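Local coordinates for EAL domain protein (Vibrio cholerae serotype O1, PDB 6IJ2) that probably hydrolyses cyclic dinucleotides such as c-di-GMP and cGAMP as an EAL-family phosphodiesterase, captured here with calcium and the linear product 5'-pGpG, at residues F24-A29 with D72-V77; E45-G50 with S93-P98. The protein carries 1 engineered substitution. All coordinates share one frame; numbering follows the deposited sequence.

Contact 1. Residues F24-A29 with D72-V77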
loop_
_atom_site.group_PDB
_atom_site.type_symbol
_atom_site.label_atom_id
_atom_site.label_comp_id
_atom_site.label_asym_id
_atom_site.label_seq_id
_atom_site.Cartn_x
_atom_site.Cartn_y
_atom_site.Cartn_z
ATOM N N PHE A 24 -2.561 -18.828 28.325
ATOM C CA PHE A 24 -1.212 -19.121 27.877
ATOM C C PHE A 24 -0.294 -18.023 28.390
ATOM O O PHE A 24 -0.741 -16.924 28.723
ATOM C CB PHE A 24 -1.127 -19.215 26.346
ATOM C CG PHE A 24 -1.560 -17.958 25.638
ATOM C CD1 PHE A 24 -2.893 -17.747 25.326
ATOM C CD2 PHE A 24 -0.637 -16.991 25.289
ATOM C CE1 PHE A 24 -3.295 -16.589 24.678
ATOM C CE2 PHE A 24 -1.033 -15.829 24.638
ATOM C CZ PHE A 24 -2.365 -15.632 24.335
ATOM N N ASP A 25 0.981 -18.325 28.462
ATOM C CA ASP A 25 2.010 -17.367 28.856
ATOM C C ASP A 25 3.028 -17.275 27.704
ATOM O O ASP A 25 3.038 -18.097 26.829
ATOM C CB ASP A 25 2.687 -17.739 30.167
ATOM C CG ASP A 25 3.214 -16.524 30.915
ATOM O OD1 ASP A 25 2.910 -15.397 30.538
ATOM O OD2 ASP A 25 3.924 -16.687 31.901
ATOM N N PHE A 26 3.915 -16.293 27.759
ATOM C CA PHE A 26 4.881 -16.020 26.699
ATOM C C PHE A 26 5.875 -15.004 27.242
ATOM O O PHE A 26 5.721 -14.496 28.356
ATOM C CB PHE A 26 4.197 -15.494 25.432
ATOM C CG PHE A 26 3.406 -14.243 25.663
ATOM C CD1 PHE A 26 2.114 -14.307 26.162
ATOM C CD2 PHE A 26 3.958 -13.003 25.401
ATOM C CE1 PHE A 26 1.393 -13.155 26.397
ATOM C CE2 PHE A 26 3.234 -11.849 25.625
ATOM C CZ PHE A 26 1.954 -11.925 26.129
ATOM N N THR A 27 6.895 -14.712 26.447
ATOM C CA THR A 27 7.880 -13.709 26.839
ATOM C C THR A 27 8.330 -12.991 25.572
ATOM O O THR A 27 7.654 -13.061 24.542
ATOM C CB THR A 27 9.027 -14.361 27.640
ATOM O OG1 THR A 27 9.895 -13.349 28.162
ATOM C CG2 THR A 27 9.829 -15.319 26.778
ATOM N N MET A 28 9.470 -12.307 25.643
ATOM C CA MET A 28 9.927 -11.454 24.560
ATOM C C MET A 28 11.339 -11.811 24.128
ATOM O O MET A 28 12.178 -12.216 24.936
ATOM C CB MET A 28 9.899 -9.975 24.948
ATOM C CG MET A 28 8.523 -9.397 25.151
ATOM S SD MET A 28 7.604 -9.238 23.598
ATOM C CE MET A 28 5.956 -9.271 24.292
ATOM N N ALA A 29 11.576 -11.656 22.829
ATOM C CA ALA A 29 12.900 -11.527 22.250
ATOM C C ALA A 29 13.098 -10.074 21.841
ATOM O O ALA A 29 12.144 -9.294 21.768
ATOM C CB ALA A 29 13.081 -12.457 21.043
ATOM N N ASP A 72 -2.608 -7.616 24.319
ATOM C CA ASP A 72 -1.878 -6.403 23.965
ATOM C C ASP A 72 -1.243 -5.766 25.196
ATOM O O ASP A 72 -0.046 -5.456 25.205
ATOM C CB ASP A 72 -2.824 -5.423 23.275
ATOM C CG ASP A 72 -2.104 -4.237 22.694
ATOM O OD1 ASP A 72 -1.229 -4.447 21.827
ATOM O OD2 ASP A 72 -2.415 -3.096 23.098
ATOM N N GLN A 73 -2.032 -5.569 26.251
ATOM C CA GLN A 73 -1.496 -4.981 27.475
ATOM C C GLN A 73 -0.374 -5.835 28.055
ATOM O O GLN A 73 0.630 -5.302 28.541
ATOM C CB GLN A 73 -2.621 -4.789 28.495
ATOM C CG GLN A 73 -3.763 -3.943 27.964
ATOM C CD GLN A 73 -4.698 -3.451 29.050
ATOM O OE1 GLN A 73 -4.946 -2.250 29.170
ATOM N NE2 GLN A 73 -5.234 -4.375 29.842
ATOM N N MET A 74 -0.520 -7.162 28.000
ATOM C CA MET A 74 0.522 -8.049 28.509
ATOM C C MET A 74 1.817 -7.909 27.717
ATOM O O MET A 74 2.906 -7.865 28.303
ATOM C CB MET A 74 0.034 -9.498 28.487
ATOM C CG MET A 74 -0.843 -9.872 29.668
ATOM S SD MET A 74 0.082 -10.681 30.989
ATOM C CE MET A 74 0.203 -12.349 30.342
ATOM N N CYS A 75 1.724 -7.849 26.382
ATOM C CA CYS A 75 2.920 -7.647 25.560
ATOM C C CYS A 75 3.666 -6.389 25.966
ATOM O O CYS A 75 4.901 -6.369 25.991
ATOM C CB CYS A 75 2.558 -7.551 24.079
ATOM S SG CYS A 75 2.226 -9.093 23.267
ATOM N N ARG A 76 2.930 -5.318 26.250
ATOM C CA ARG A 76 3.570 -4.058 26.596
ATOM C C ARG A 76 4.298 -4.157 27.926
ATOM O O ARG A 76 5.438 -3.702 28.047
ATOM C CB ARG A 76 2.530 -2.945 26.629
ATOM C CG ARG A 76 1.933 -2.676 25.249
ATOM C CD ARG A 76 0.873 -1.619 25.321
ATOM N NE ARG A 76 0.251 -1.413 24.025
ATOM C CZ ARG A 76 -0.378 -0.299 23.678
ATOM N NH1 ARG A 76 -0.451 0.708 24.538
ATOM N NH2 ARG A 76 -0.921 -0.189 22.471
ATOM N N VAL A 77 3.664 -4.768 28.927
ATOM C CA VAL A 77 4.251 -4.832 30.259
ATOM C C VAL A 77 5.465 -5.755 30.277
ATOM O O VAL A 77 6.486 -5.448 30.909
ATOM C CB VAL A 77 3.189 -5.273 31.282
ATOM C CG1 VAL A 77 3.831 -5.493 32.635
ATOM C CG2 VAL A 77 2.084 -4.233 31.381
#
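The extended chain of F24-A29, which enters strand 27-35 by T27, meets one turn of helix 68-85 at M74 and C75 through side chains, with no hydrogen bond between the two segments. F26 carries much of the contact. A chi1 of 58° tucks its ring over its own backbone and sends it to the helix, where CZ lies 3.9 Å from CB of M74 and CE2 lies 3.8 Å from SG of C75. This sulfur-aromatic contact is oblique: SG sits 4.8 Å from the centroid of the F26 ring, 59° off its normal. M28, its chain bent at chi2 (-70°), brings CE to the edge of the F26 ring, in its plane. The same methyl packs 3.5 Å from the carbonyl O of C75 and 3.8 Å from C75 CB. At the outer end, M74 brings CE to 4.1 Å from OD1 of D25, a carboxylate oxygen salt-bridged to K78 one turn further on. V48 of the adjoining strand and a guanine base also pack against M28 and C75. This is the packing of helix against barrel strand in the TIM-barrel-like EAL fold, here beside the nucleotide pocket.

Contact 2. Residues E45-G50 with S93-P98. With CA (calcium ion), chain J; nucleotides of chain B.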
loop_
_atom_site.group_PDB
_atom_site.type_symbol
_atom_site.label_atom_id
_atom_site.label_comp_id
_atom_site.label_asym_id
_atom_site.label_seq_id
_atom_site.Cartn_x
_atom_site.Cartn_y
_atom_site.Cartn_z
ATOM N N GLU A 45 13.627 -3.799 18.953
ATOM C CA GLU A 45 12.232 -4.158 18.773
ATOM C C GLU A 45 11.932 -5.380 19.635
ATOM O O GLU A 45 12.702 -6.351 19.633
ATOM C CB GLU A 45 11.914 -4.443 17.302
ATOM C CG GLU A 45 10.471 -4.835 17.116
ATOM C CD GLU A 45 10.089 -5.140 15.686
ATOM O OE1 GLU A 45 10.982 -5.233 14.808
ATOM O OE2 GLU A 45 8.872 -5.273 15.460
ATOM N N ALA A 46 10.855 -5.295 20.425
ATOM C CA ALA A 46 10.379 -6.425 21.218
ATOM C C ALA A 46 9.488 -7.325 20.365
ATOM O O ALA A 46 8.570 -6.846 19.686
ATOM C CB ALA A 46 9.609 -5.935 22.449
ATOM N N LEU A 47 9.739 -8.634 20.424
ATOM C CA LEU A 47 9.054 -9.609 19.580
ATOM C C LEU A 47 8.581 -10.766 20.442
ATOM O O LEU A 47 9.366 -11.332 21.205
ATOM C CB LEU A 47 9.977 -10.131 18.487
ATOM C CG LEU A 47 10.475 -9.062 17.513
ATOM C CD1 LEU A 47 11.695 -9.586 16.802
ATOM C CD2 LEU A 47 9.378 -8.710 16.507
ATOM N N VAL A 48 7.309 -11.124 20.302
ATOM C CA VAL A 48 6.713 -12.141 21.162
ATOM C C VAL A 48 7.330 -13.512 20.889
ATOM O O VAL A 48 7.628 -13.873 19.741
ATOM C CB VAL A 48 5.189 -12.140 20.949
ATOM C CG1 VAL A 48 4.683 -13.508 20.547
ATOM C CG2 VAL A 48 4.482 -11.648 22.189
ATOM N N ARG A 49 7.523 -14.291 21.956
ATOM C CA ARG A 49 8.045 -15.647 21.876
ATOM C C ARG A 49 7.362 -16.486 22.941
ATOM O O ARG A 49 6.910 -15.963 23.960
ATOM C CB ARG A 49 9.566 -15.712 22.110
ATOM C CG ARG A 49 10.417 -15.032 21.050
ATOM C CD ARG A 49 10.288 -15.741 19.707
ATOM N NE ARG A 49 11.146 -15.127 18.702
ATOM C CZ ARG A 49 10.752 -14.151 17.892
ATOM N NH1 ARG A 49 11.589 -13.629 17.002
ATOM N NH2 ARG A 49 9.518 -13.688 17.981
ATOM N N GLY A 50 7.295 -17.789 22.699
ATOM C CA GLY A 50 6.838 -18.698 23.728
ATOM C C GLY A 50 7.837 -18.781 24.869
ATOM O O GLY A 50 8.967 -18.297 24.787
ATOM N N SER A 93 10.962 -0.581 21.093
ATOM C CA SER A 93 9.953 -0.491 20.038
ATOM C C SER A 93 8.996 -1.664 20.173
ATOM O O SER A 93 9.430 -2.818 20.207
ATOM C CB SER A 93 10.598 -0.480 18.660
ATOM O OG SER A 93 9.675 -0.045 17.671
ATOM N N ILE A 94 7.703 -1.365 20.263
ATOM C CA ILE A 94 6.681 -2.362 20.556
ATOM C C ILE A 94 5.701 -2.393 19.401
ATOM O O ILE A 94 5.285 -1.342 18.900
ATOM C CB ILE A 94 5.944 -2.071 21.877
ATOM C CG1 ILE A 94 6.949 -2.047 23.030
ATOM C CG2 ILE A 94 4.864 -3.126 22.149
ATOM C CD1 ILE A 94 6.399 -1.435 24.310
ATOM N N ASN A 95 5.338 -3.598 18.983
ATOM C CA ASN A 95 4.372 -3.762 17.904
ATOM C C ASN A 95 2.967 -3.544 18.443
ATOM O O ASN A 95 2.583 -4.145 19.450
ATOM C CB ASN A 95 4.483 -5.158 17.291
ATOM C CG ASN A 95 5.751 -5.340 16.478
ATOM O OD1 ASN A 95 5.836 -4.889 15.336
ATOM N ND2 ASN A 95 6.742 -6.004 17.060
ATOM N N PHE A 96 2.202 -2.677 17.793
ATOM C CA PHE A 96 0.850 -2.379 18.246
ATOM C C PHE A 96 -0.098 -3.320 17.519
ATOM O O PHE A 96 -0.258 -3.222 16.300
ATOM C CB PHE A 96 0.498 -0.914 17.997
ATOM C CG PHE A 96 -0.735 -0.433 18.736
ATOM C CD1 PHE A 96 -1.742 -1.311 19.119
ATOM C CD2 PHE A 96 -0.885 0.907 19.040
ATOM C CE1 PHE A 96 -2.870 -0.861 19.778
ATOM C CE2 PHE A 96 -2.010 1.363 19.704
ATOM C CZ PHE A 96 -3.003 0.478 20.072
ATOM N N LEU A 97 -0.732 -4.218 18.276
ATOM C CA LEU A 97 -1.683 -5.182 17.747
ATOM C C LEU A 97 -2.752 -4.472 16.915
ATOM O O LEU A 97 -3.450 -3.589 17.438
ATOM C CB LEU A 97 -2.334 -5.962 18.888
ATOM C CG LEU A 97 -3.313 -7.070 18.486
ATOM C CD1 LEU A 97 -2.571 -8.333 18.065
ATOM C CD2 LEU A 97 -4.301 -7.365 19.605
ATOM N N PRO A 98 -2.901 -4.822 15.627
ATOM C CA PRO A 98 -3.837 -4.121 14.732
ATOM C C PRO A 98 -5.181 -3.739 15.349
ATOM O O PRO A 98 -5.950 -4.586 15.818
ATOM C CB PRO A 98 -3.995 -5.127 13.591
ATOM C CG PRO A 98 -2.619 -5.723 13.484
ATOM C CD PRO A 98 -2.130 -5.852 14.910
HETATM CA CA CA J . 7.473 -4.488 13.665
ATOM P P G B 2 8.840 -12.750 14.283
ATOM O OP1 G B 2 9.551 -12.296 15.428
ATOM O OP2 G B 2 8.640 -14.146 14.078
ATOM O "O5'" G B 2 7.424 -12.059 14.219
ATOM C "C5'" G B 2 6.393 -12.536 13.365
ATOM C "C4'" G B 2 5.246 -11.565 13.363
ATOM O "O4'" G B 2 4.756 -11.407 14.709
ATOM C "C3'" G B 2 5.576 -10.157 12.868
ATOM O "O3'" G B 2 4.571 -9.644 12.013
ATOM C "C2'" G B 2 5.574 -9.327 14.143
ATOM O "O2'" G B 2 5.220 -7.979 13.996
ATOM C "C1'" G B 2 4.523 -10.057 14.968
ATOM N N9 G B 2 4.737 -9.820 16.383
ATOM C C8 G B 2 5.839 -10.161 17.121
ATOM N N7 G B 2 5.774 -9.753 18.356
ATOM C C5 G B 2 4.568 -9.080 18.427
ATOM C C6 G B 2 3.952 -8.416 19.513
ATOM O O6 G B 2 4.371 -8.267 20.655
ATOM N N1 G B 2 2.727 -7.879 19.156
ATOM C C2 G B 2 2.170 -7.958 17.909
ATOM N N2 G B 2 0.985 -7.367 17.758
ATOM N N3 G B 2 2.725 -8.587 16.892
ATOM C C4 G B 2 3.914 -9.119 17.218
HETATM O O HOH W 1 9.510 -4.698 12.578
HETATM O O HOH W 2 6.216 -6.001 20.307
#
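E45 and N95 grip one calcium ion from adjacent strands, E45 OE2 and N95 OD1 each binding it at 2.4 Å. The two side chains cross at about a right angle, and N95 ND2 donates to E45 OE2 (2.8 Å) in a bent bond on the oxygen's anti side, OE2 tilted from the amide plane. With OD1 on the calcium and ND2 on E45 OE2, the N95 amide is held at both ends, which sets its flip. E45 reaches the ion with an extended chain (chi1 179°), and its OE1 lies 2.7 Å from the O of a calcium-bound water and accepts a hydrogen bond from Q235. E128, D158 and a phosphate of the bound RNA also bind this ion. Behind the metal ligands, the parallel strands are joined by A46 N to S93 O (2.9 Å, 169° at the hydrogen), while a second water links A46 O, N95 N and O6 of nucleotide G2 of chain B. The backbone N of V48 donates to N7 of G2 (2.8 Å), and R49 sends NH1 and NH2 to its phosphate oxygen OP1, each at 2.9 Å. A metal held jointly by protein and dinucleotide phosphate is consistent with a metal-dependent phosphodiesterase site.

In the fold
From the N terminus, the chain enters strand 27-35 through F24-A29, turns back along the antiparallel strand 41-49 and then runs into helix 68-85, where contact 1 closes its loop at D72-V77. Contact 2 opens within that loop, at E45-G50, and closes beyond it, at S93-P98, on the strand that follows the helix; the two contacts therefore cross. Their centres lie about 8 Å apart, and strands 27-35 and 41-49 join them directly: A29 N is 2.8 Å from L47 O, and T27 N is 2.8 Å from R49 O. On the helix side, R76 makes a cation-pi contact with F96. Together they tie the first three strands and helix 68-85 of the EAL domain together beside the nucleotide.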